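Local structure of uncharacterized protein (Staphylococcus aureus subsp. aureus, 4H0A) at residues A[67-72]-A[84-89]. The protein is of unknown function but belongs to the CAP superfamily, joining a CAP-associated N-terminal region to a cysteine-rich secretory protein family domain. Sequence-based numbering, arbitrary orientation.
Sequences DGYKNY and STKREE. With EDO (1,2-ethanediol), chain C.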
loop_
_atom_site.group_PDB
_atom_site.type_symbol
_atom_site.label_atom_id
_atom_site.label_comp_id
_atom_site.label_asym_id
_atom_site.label_seq_id
_atom_site.Cartn_x
_atom_site.Cartn_y
_atom_site.Cartn_z
ATOM N N ASP A 67 -14.627 9.367 2.069
ATOM C CA ASP A 67 -15.176 9.171 3.414
ATOM C C ASP A 67 -14.567 10.125 4.462
ATOM O O ASP A 67 -14.580 9.806 5.650
ATOM C CB ASP A 67 -15.038 7.704 3.871
ATOM C CG ASP A 67 -15.433 6.715 2.799
ATOM O OD1 ASP A 67 -16.477 6.933 2.146
ATOM O OD2 ASP A 67 -14.673 5.756 2.572
ATOM N N GLY A 68 -14.125 11.303 4.037
ATOM C CA GLY A 68 -13.673 12.345 4.947
ATOM C C GLY A 68 -12.331 12.177 5.621
ATOM O O GLY A 68 -12.109 12.799 6.663
ATOM N N TYR A 69 -11.405 11.399 5.024
ATOM C CA TYR A 69 -10.060 11.256 5.562
ATOM C C TYR A 69 -9.093 12.202 4.839
ATOM O O TYR A 69 -9.388 12.690 3.747
ATOM C CB TYR A 69 -9.556 9.818 5.422
ATOM C CG TYR A 69 -10.316 8.819 6.263
ATOM C CD1 TYR A 69 -9.972 8.589 7.589
ATOM C CD2 TYR A 69 -11.365 8.088 5.727
ATOM C CE1 TYR A 69 -10.657 7.651 8.362
ATOM C CE2 TYR A 69 -12.059 7.151 6.488
ATOM C CZ TYR A 69 -11.688 6.920 7.802
ATOM O OH TYR A 69 -12.357 6.004 8.584
ATOM N N LYS A 70 -7.946 12.445 5.455
ATOM C CA LYS A 70 -6.889 13.276 4.875
ATOM C C LYS A 70 -5.572 12.559 5.046
ATOM O O LYS A 70 -5.315 12.035 6.132
ATOM C CB LYS A 70 -6.841 14.655 5.548
ATOM C CG LYS A 70 -7.489 15.773 4.777
ATOM C CD LYS A 70 -6.919 17.103 5.253
ATOM C CE LYS A 70 -7.849 18.250 5.011
ATOM N NZ LYS A 70 -7.593 19.362 5.956
ATOM N N ASN A 71 -4.745 12.501 3.992
ATOM C CA ASN A 71 -3.442 11.843 4.085
ATOM C C ASN A 71 -2.336 12.868 4.125
ATOM O O ASN A 71 -2.412 13.873 3.427
ATOM C CB ASN A 71 -3.222 10.880 2.917
ATOM C CG ASN A 71 -3.643 9.455 3.202
ATOM O OD1 ASN A 71 -4.056 9.123 4.298
ATOM N ND2 ASN A 71 -3.566 8.585 2.227
ATOM N N TYR A 72 -1.326 12.629 4.976
ATOM C CA TYR A 72 -0.130 13.458 5.121
ATOM C C TYR A 72 1.034 12.587 4.780
ATOM O O TYR A 72 1.153 11.512 5.374
ATOM C CB TYR A 72 0.017 13.985 6.562
ATOM C CG TYR A 72 -1.019 15.000 6.969
ATOM C CD1 TYR A 72 -2.337 14.624 7.208
ATOM C CD2 TYR A 72 -0.668 16.330 7.191
ATOM C CE1 TYR A 72 -3.303 15.564 7.559
ATOM C CE2 TYR A 72 -1.620 17.274 7.570
ATOM C CZ TYR A 72 -2.940 16.887 7.734
ATOM O OH TYR A 72 -3.882 17.800 8.119
ATOM N N SER A 84 -2.751 8.870 7.860
ATOM C CA SER A 84 -4.156 9.213 7.592
ATOM C C SER A 84 -4.782 9.809 8.824
ATOM O O SER A 84 -4.543 9.311 9.927
ATOM C CB SER A 84 -4.953 7.985 7.166
ATOM O OG SER A 84 -4.263 7.253 6.169
ATOM N N THR A 85 -5.622 10.824 8.640
ATOM C CA THR A 85 -6.291 11.492 9.741
ATOM C C THR A 85 -7.783 11.644 9.468
ATOM O O THR A 85 -8.223 11.613 8.322
ATOM C CB THR A 85 -5.677 12.896 9.982
ATOM O OG1 THR A 85 -6.068 13.745 8.911
ATOM C CG2 THR A 85 -4.147 12.878 10.095
ATOM N N LYS A 86 -8.543 11.811 10.535
ATOM C CA LYS A 86 -9.973 12.092 10.497
ATOM C C LYS A 86 -10.222 13.080 11.601
ATOM O O LYS A 86 -9.910 12.769 12.748
ATOM C CB LYS A 86 -10.819 10.823 10.660
ATOM C CG LYS A 86 -12.329 11.090 10.457
ATOM C CD LYS A 86 -12.938 10.119 9.466
ATOM C CE LYS A 86 -14.425 10.275 9.326
ATOM N NZ LYS A 86 -14.991 9.265 8.396
ATOM N N ARG A 87 -10.662 14.304 11.250
ATOM C CA ARG A 87 -10.878 15.414 12.185
ATOM C C ARG A 87 -9.547 15.768 12.881
ATOM O O ARG A 87 -9.518 15.997 14.087
ATOM C CB ARG A 87 -11.994 15.083 13.197
ATOM C CG ARG A 87 -13.321 14.741 12.523
ATOM C CD ARG A 87 -14.438 14.486 13.525
ATOM N NE ARG A 87 -15.316 13.384 13.114
ATOM C CZ ARG A 87 -15.047 12.084 13.255
ATOM N NH1 ARG A 87 -13.899 11.686 13.801
ATOM N NH2 ARG A 87 -15.921 11.171 12.845
ATOM N N GLU A 88 -8.438 15.740 12.105
ATOM C CA GLU A 88 -7.071 16.032 12.548
ATOM C C GLU A 88 -6.496 14.970 13.507
ATOM O O GLU A 88 -5.351 15.128 13.916
ATOM C CB GLU A 88 -6.965 17.433 13.194
ATOM C CG GLU A 88 -7.521 18.548 12.323
ATOM C CD GLU A 88 -7.348 19.947 12.881
ATOM O OE1 GLU A 88 -6.852 20.084 14.024
ATOM O OE2 GLU A 88 -7.721 20.911 12.171
ATOM N N GLU A 89 -7.222 13.872 13.807
ATOM C CA GLU A 89 -6.709 12.792 14.663
ATOM C C GLU A 89 -6.065 11.757 13.783
ATOM O O GLU A 89 -6.689 11.332 12.820
ATOM C CB GLU A 89 -7.847 12.145 15.479
ATOM C CG GLU A 89 -7.360 11.130 16.502
ATOM C CD GLU A 89 -8.459 10.464 17.308
ATOM O OE1 GLU A 89 -9.472 10.042 16.704
ATOM O OE2 GLU A 89 -8.286 10.322 18.539
HETATM C C1 EDO C . -2.341 4.440 3.236
HETATM O O1 EDO C . -1.978 3.886 4.489
HETATM C C2 EDO C . -3.680 5.175 3.504
HETATM O O2 EDO C . -4.188 5.732 2.314
HETATM O O HOH W 1 -10.471 14.670 7.910
#
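Lys86 lays its aliphatic chain over one face of the Tyr69 ring, and this pairing is one closely packed part of the contact. CD stands 3.8 Å from the centroid of that ring in a CH-pi contact, offset toward the rim near CE1. With CG anti to the backbone N (chi1 -173°) and a bend at chi2, the chain runs on across the ring to the backbone of 67-72, where NZ donates to Asp67 O at 2.8 Å, almost in line with the carbonyl. The same ammonium group makes an off-centre cation-pi contact with the Tyr69 ring. Phe65, Val91 and Met176 of helix 174-180 also pack against this tyrosine.

Strands 69-76 and 79-86 form an antiparallel beta hairpin within a seven-stranded sheet of the CAP-associated N-terminal region, and Lys70 and Thr85 are its hydrogen-bonded pair here. Lys70 N reaches Thr85 O at 3.0 Å, while Thr85 N returns to Lys70 O at 2.8 Å. At the neighbouring non-hydrogen-bonded pair, OG of the buried Ser84 donates to Asn71 OD1 at 2.7 Å, tilted 16° from the carbonyl plane of the amide. Asn71 ND2 donates a hydrogen bond to O2 of a 1,2-ethanediol, probably from the crystallisation liquor, at 2.9 Å and nearly straight at 167°; Arg170 also hydrogen-bonds this molecule.

On the other face Thr85 is closely packed too: CG2 lies 3.8 Å from Tyr72 CE1, OG1 meets the edge of that ring, and Ile49 touches both residues. The loose side is the turn and the end of Lys70. The exposed Lys70 chain leads away from 84-89, and at the type I' turn from Lys86 to Glu89 a water donates to Gly68 O but is only weakly bound by Arg87 N.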